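Local coordinates for DNA helicase uvsW (Enterobacteria phage T4, PDB 1RIF), which couples ATP hydrolysis to unwinding of duplex DNA, driving branch migration in recombination-dependent repair and the reorganisation of stalled replication forks, at residues 89-94 against 149-154; 116-121 against 142-147. The protein carries 1 engineered substitution. One frame throughout, in Å; residues are numbered along the deposited sequence.

In this N-terminal piece of the helicase, both contacts are buried, use helix 141-155 of the ATP-binding, probably RecA-like domain, and lie on the same side of the chain's centre, about 12 Å apart between their centres. Contact 1 meets the C-terminal half of that helix with a loop leading into helix 93-101, and it rests on one hydrogen bond from a tyrosine to a carboxylate. Contact 2, nested inside the chain loop that contact 1 closes, packs helix 116-128 on the half nearer the predicted ATP-binding loop. Its surface is larger and largely aliphatic, including the stem of a glutamine whose amide bonds to backbone atoms. A salt bridge joins the two, Arg93 NH1 lying 3.0 Å from Asp120 OD1.

Contact 1: residues 89-94 against 149-154; sequences EELSRK and ARYYLE
Tyr151 reaches out from helix 141-155 and gives its phenol hydrogen to the carboxylate of Glu89, with 2.8 Å between Tyr151 OH and Glu89 OE1. The two side chains come from opposite directions, and the oxygen is met almost in line with its own C-O bond. It sits at the edge of the ring, near the ring plane, while the carboxylate plane stands 82° to that plane. Leu91 adds the apolar half of the contact: its CD2 lies 4.3 Å from Tyr151 CE1, an oblique approach in which leucine and tyrosine slide past each other. Leu91 CG also comes within 4.2 Å of Tyr151 OH, so the branching carbon of the leucine lies beside the hydroxyl.

A second shell surrounds them. The side chain of Tyr151 leaves its helix with CG anti to the backbone N (chi1 177°), which carries the ring out to the loop. The second oxygen of Glu89, OE2, makes a salt bridge to Arg129, so the buried carboxylate is gripped at both oxygens and probably stays ionised. Between Glu89 and Leu91 the backbone makes an inverse gamma turn centred on Glu90. Ser92 then serves as N-cap of helix 93-101, its OG accepting from Asp95 N.

Helix 116-128 touches both partners, with Phe123 against Leu91 and Leu126 against Tyr151, while Glu89 joins Val127 by backbone hydrogen bonding. Elsewhere on helix 141-155, Ala149 and Tyr152 touch Met230 and Met228 of strand 226-232, so the contact fastens the 89-94 connection to the helical layer that packs on the parallel sheet.

Contact 2: residues 116-121 against 142-147; sequences WYQKDA and SLIQAL
Ile144 and Gln118 form the centre of a helix pair, their CA atoms 5.8 Å apart. The segment axes approach to 9.6 Å at a crossing angle of -39°. Ile144 uses its longer branch: CG1 lies 3.9 Å from Gln118 CB, and CD1 continues to the methyl of Ala121, where Ile144 CD1 and Ala121 CB are also 3.9 Å apart. With CG1 anti to the carbonyl carbon (chi1 -69°) and the chain then extended, the ethyl arm is delivered between Gln118 and Ala121, one turn apart on the partner helix. Beside it, Leu143 meets the far end of the glutamine at about a right angle; Leu143 CD2 is 3.5 Å from Gln118 OE1, a packing contact, and Leu143 CB touches the amide nitrogen.

Away from this centre the fit relaxes. The CB of Leu147 points toward the partner helix, yet the side chain stays 5.4 Å from the nearest atom of 116-121. Lys119 starts away from the interface and packs on Arg93 and Leu100 of helix 93-101. Trp116 lies on the exposed side, where one face of its indole is covered by Tyr117 CB. Ser142 also turns from the interface and shares a hydrogen bond with Tyr180.

A buried amide wedged among aliphatic groups needs polar partners, and Gln118 has them: OE1 accepts from His115 N just before its own helix, while NE2 reaches across to Ala139 O and, weakly, to Gly140 O. These carbonyls belong to the predicted ATP-binding loop, which carries a changed residue in this structure. A glutamine so placed, in the sequence Trp-Tyr-Gln, is consistent with the Q motif of superfamily 2 helicases. Aliphatic packing thus makes most of the contact, and the amide ties the first helix to the P-loop.

Contact 1: residues 89-94 against 149-154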
# COMPACT_ATOMS: atom_id res chain seq x y z
N GLU A 89 -14.66 -2.50 -4.29
CA GLU A 89 -14.67 -2.97 -5.67
C GLU A 89 -15.96 -3.74 -5.90
O GLU A 89 -16.36 -4.56 -5.07
CB GLU A 89 -13.50 -3.92 -5.95
CG GLU A 89 -12.25 -3.23 -6.43
CD GLU A 89 -12.41 -2.64 -7.80
OE1 GLU A 89 -12.40 -3.40 -8.80
OE2 GLU A 89 -12.56 -1.42 -7.89
N GLU A 90 -16.62 -3.49 -7.02
CA GLU A 90 -17.84 -4.21 -7.31
C GLU A 90 -17.40 -5.50 -7.96
O GLU A 90 -17.34 -5.62 -9.19
CB GLU A 90 -18.76 -3.40 -8.22
CG GLU A 90 -19.48 -2.28 -7.50
CD GLU A 90 -20.45 -1.55 -8.40
OE1 GLU A 90 -21.21 -0.69 -7.89
OE2 GLU A 90 -20.45 -1.83 -9.62
N LEU A 91 -17.07 -6.46 -7.12
CA LEU A 91 -16.60 -7.76 -7.57
C LEU A 91 -17.21 -8.77 -6.62
O LEU A 91 -16.92 -8.76 -5.43
CB LEU A 91 -15.07 -7.79 -7.51
CG LEU A 91 -14.19 -8.86 -8.18
CD1 LEU A 91 -14.08 -10.04 -7.27
CD2 LEU A 91 -14.74 -9.25 -9.54
N SER A 92 -18.09 -9.62 -7.14
CA SER A 92 -18.72 -10.65 -6.33
C SER A 92 -17.76 -11.82 -6.28
O SER A 92 -16.94 -11.99 -7.18
CB SER A 92 -20.04 -11.10 -6.96
OG SER A 92 -19.83 -11.73 -8.21
N ARG A 93 -17.86 -12.65 -5.25
CA ARG A 93 -16.96 -13.78 -5.18
C ARG A 93 -17.23 -14.68 -6.38
O ARG A 93 -16.33 -15.38 -6.86
CB ARG A 93 -17.16 -14.55 -3.86
CG ARG A 93 -16.13 -15.65 -3.64
CD ARG A 93 -14.70 -15.13 -3.76
NE ARG A 93 -13.71 -16.20 -3.85
CZ ARG A 93 -12.93 -16.60 -2.85
NH1 ARG A 93 -12.99 -16.01 -1.66
NH2 ARG A 93 -12.08 -17.59 -3.04
N LYS A 94 -18.47 -14.65 -6.86
CA LYS A 94 -18.88 -15.45 -8.01
C LYS A 94 -18.14 -15.02 -9.27
O LYS A 94 -17.62 -15.86 -10.02
CB LYS A 94 -20.38 -15.31 -8.25
CG LYS A 94 -20.93 -16.26 -9.29
CD LYS A 94 -21.00 -17.68 -8.74
CE LYS A 94 -21.59 -18.68 -9.76
NZ LYS A 94 -23.02 -18.42 -10.14
N ALA A 149 -1.95 -7.77 -9.64
CA ALA A 149 -1.51 -6.90 -10.75
C ALA A 149 -2.26 -7.23 -12.06
O ALA A 149 -2.65 -6.32 -12.79
CB ALA A 149 0.00 -7.03 -10.95
N ARG A 150 -2.47 -8.52 -12.33
CA ARG A 150 -3.22 -8.97 -13.52
C ARG A 150 -4.62 -8.36 -13.50
O ARG A 150 -5.09 -7.81 -14.50
CB ARG A 150 -3.40 -10.49 -13.47
CG ARG A 150 -3.32 -11.23 -14.80
CD ARG A 150 -4.03 -10.57 -15.96
NE ARG A 150 -3.12 -10.59 -17.10
CZ ARG A 150 -3.47 -10.74 -18.38
NH1 ARG A 150 -4.75 -10.87 -18.72
NH2 ARG A 150 -2.54 -10.77 -19.31
N TYR A 151 -5.30 -8.49 -12.37
CA TYR A 151 -6.64 -7.95 -12.22
C TYR A 151 -6.66 -6.47 -12.54
O TYR A 151 -7.48 -6.02 -13.33
CB TYR A 151 -7.15 -8.14 -10.79
CG TYR A 151 -8.52 -7.54 -10.59
CD1 TYR A 151 -9.67 -8.28 -10.84
CD2 TYR A 151 -8.66 -6.20 -10.22
CE1 TYR A 151 -10.93 -7.71 -10.74
CE2 TYR A 151 -9.92 -5.61 -10.12
CZ TYR A 151 -11.05 -6.37 -10.38
OH TYR A 151 -12.30 -5.80 -10.28
N TYR A 152 -5.76 -5.72 -11.92
CA TYR A 152 -5.69 -4.28 -12.15
C TYR A 152 -5.41 -3.97 -13.62
O TYR A 152 -6.05 -3.11 -14.23
CB TYR A 152 -4.59 -3.65 -11.29
CG TYR A 152 -4.53 -2.16 -11.46
CD1 TYR A 152 -5.36 -1.32 -10.71
CD2 TYR A 152 -3.74 -1.58 -12.45
CE1 TYR A 152 -5.41 0.05 -10.95
CE2 TYR A 152 -3.77 -0.22 -12.69
CZ TYR A 152 -4.61 0.59 -11.95
OH TYR A 152 -4.68 1.94 -12.25
N LEU A 153 -4.42 -4.67 -14.18
CA LEU A 153 -4.02 -4.50 -15.57
C LEU A 153 -5.23 -4.59 -16.50
O LEU A 153 -5.42 -3.76 -17.39
CB LEU A 153 -2.96 -5.57 -15.91
CG LEU A 153 -1.98 -5.52 -17.09
CD1 LEU A 153 -2.55 -6.25 -18.26
CD2 LEU A 153 -1.60 -4.10 -17.43
N GLU A 154 -6.06 -5.60 -16.28
CA GLU A 154 -7.23 -5.80 -17.12
C GLU A 154 -8.37 -4.81 -16.92
O GLU A 154 -9.15 -4.55 -17.84
CB GLU A 154 -7.78 -7.21 -16.92
CG GLU A 154 -6.79 -8.32 -17.17
CD GLU A 154 -7.44 -9.68 -17.17
OE1 GLU A 154 -8.61 -9.78 -16.74
OE2 GLU A 154 -6.79 -10.66 -17.60

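Contact 2: residues 116-121 against 142-147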
# COMPACT_ATOMS: atom_id res chain seq x y z
N TRP A 116 -6.41 -22.05 -2.09
CA TRP A 116 -7.60 -21.41 -1.58
C TRP A 116 -7.26 -20.12 -0.83
O TRP A 116 -7.91 -19.10 -1.02
CB TRP A 116 -8.36 -22.36 -0.64
CG TRP A 116 -7.59 -22.73 0.60
CD1 TRP A 116 -6.61 -23.69 0.70
CD2 TRP A 116 -7.69 -22.13 1.89
NE1 TRP A 116 -6.11 -23.72 1.98
CE2 TRP A 116 -6.75 -22.77 2.73
CE3 TRP A 116 -8.48 -21.11 2.43
CZ2 TRP A 116 -6.58 -22.43 4.07
CZ3 TRP A 116 -8.32 -20.76 3.77
CH2 TRP A 116 -7.37 -21.42 4.57
N TYR A 117 -6.23 -20.18 0.02
CA TYR A 117 -5.85 -19.01 0.80
C TYR A 117 -5.30 -17.88 -0.06
O TYR A 117 -5.43 -16.71 0.29
CB TYR A 117 -4.84 -19.39 1.90
CG TYR A 117 -3.58 -20.07 1.43
CD1 TYR A 117 -2.52 -19.34 0.90
CD2 TYR A 117 -3.46 -21.46 1.50
CE1 TYR A 117 -1.35 -19.98 0.45
CE2 TYR A 117 -2.31 -22.10 1.06
CZ TYR A 117 -1.26 -21.36 0.53
OH TYR A 117 -0.13 -22.01 0.08
N GLN A 118 -4.70 -18.23 -1.20
CA GLN A 118 -4.17 -17.23 -2.12
C GLN A 118 -5.35 -16.55 -2.79
O GLN A 118 -5.36 -15.32 -2.96
CB GLN A 118 -3.28 -17.89 -3.17
CG GLN A 118 -2.01 -18.51 -2.60
CD GLN A 118 -1.14 -19.14 -3.68
OE1 GLN A 118 -1.61 -19.96 -4.46
NE2 GLN A 118 0.13 -18.75 -3.72
N LYS A 119 -6.35 -17.35 -3.17
CA LYS A 119 -7.57 -16.85 -3.80
C LYS A 119 -8.31 -15.93 -2.82
O LYS A 119 -8.80 -14.87 -3.20
CB LYS A 119 -8.49 -18.01 -4.18
CG LYS A 119 -7.96 -18.90 -5.29
CD LYS A 119 -8.98 -19.98 -5.64
CE LYS A 119 -8.50 -20.85 -6.79
NZ LYS A 119 -9.49 -21.91 -7.14
N ASP A 120 -8.39 -16.34 -1.56
CA ASP A 120 -9.05 -15.55 -0.53
C ASP A 120 -8.33 -14.21 -0.33
O ASP A 120 -8.96 -13.16 -0.29
CB ASP A 120 -9.08 -16.32 0.80
CG ASP A 120 -10.12 -17.43 0.82
OD1 ASP A 120 -10.94 -17.51 -0.13
OD2 ASP A 120 -10.13 -18.23 1.79
N ALA A 121 -7.00 -14.26 -0.18
CA ALA A 121 -6.20 -13.05 0.02
C ALA A 121 -6.39 -12.05 -1.12
O ALA A 121 -6.60 -10.85 -0.88
CB ALA A 121 -4.73 -13.43 0.15
N SER A 142 4.26 -14.38 -4.44
CA SER A 142 4.48 -13.84 -5.78
C SER A 142 3.26 -14.05 -6.66
O SER A 142 2.96 -13.21 -7.51
CB SER A 142 5.70 -14.48 -6.44
OG SER A 142 5.53 -15.88 -6.63
N LEU A 143 2.55 -15.16 -6.45
CA LEU A 143 1.35 -15.46 -7.22
C LEU A 143 0.22 -14.56 -6.78
O LEU A 143 -0.61 -14.14 -7.59
CB LEU A 143 0.94 -16.93 -7.06
CG LEU A 143 -0.28 -17.40 -7.87
CD1 LEU A 143 -0.06 -17.14 -9.37
CD2 LEU A 143 -0.52 -18.88 -7.64
N ILE A 144 0.17 -14.25 -5.48
CA ILE A 144 -0.86 -13.36 -4.95
C ILE A 144 -0.65 -11.99 -5.57
O ILE A 144 -1.59 -11.35 -6.02
CB ILE A 144 -0.78 -13.25 -3.41
CG1 ILE A 144 -1.19 -14.58 -2.77
CG2 ILE A 144 -1.67 -12.10 -2.93
CD1 ILE A 144 -1.24 -14.57 -1.24
N GLN A 145 0.60 -11.55 -5.59
CA GLN A 145 0.95 -10.26 -6.17
C GLN A 145 0.70 -10.24 -7.68
O GLN A 145 0.21 -9.25 -8.23
CB GLN A 145 2.42 -9.95 -5.85
CG GLN A 145 2.62 -9.51 -4.40
CD GLN A 145 4.08 -9.41 -4.01
OE1 GLN A 145 4.74 -10.42 -3.80
NE2 GLN A 145 4.59 -8.18 -3.92
N ALA A 146 1.01 -11.34 -8.36
CA ALA A 146 0.79 -11.45 -9.81
C ALA A 146 -0.70 -11.38 -10.14
O ALA A 146 -1.09 -10.71 -11.09
CB ALA A 146 1.37 -12.77 -10.34
N LEU A 147 -1.52 -12.05 -9.35
CA LEU A 147 -2.97 -12.04 -9.58
C LEU A 147 -3.56 -10.65 -9.36
O LEU A 147 -4.41 -10.19 -10.12
CB LEU A 147 -3.66 -13.08 -8.69
CG LEU A 147 -3.35 -14.51 -9.15
CD1 LEU A 147 -3.98 -15.53 -8.21
CD2 LEU A 147 -3.89 -14.67 -10.56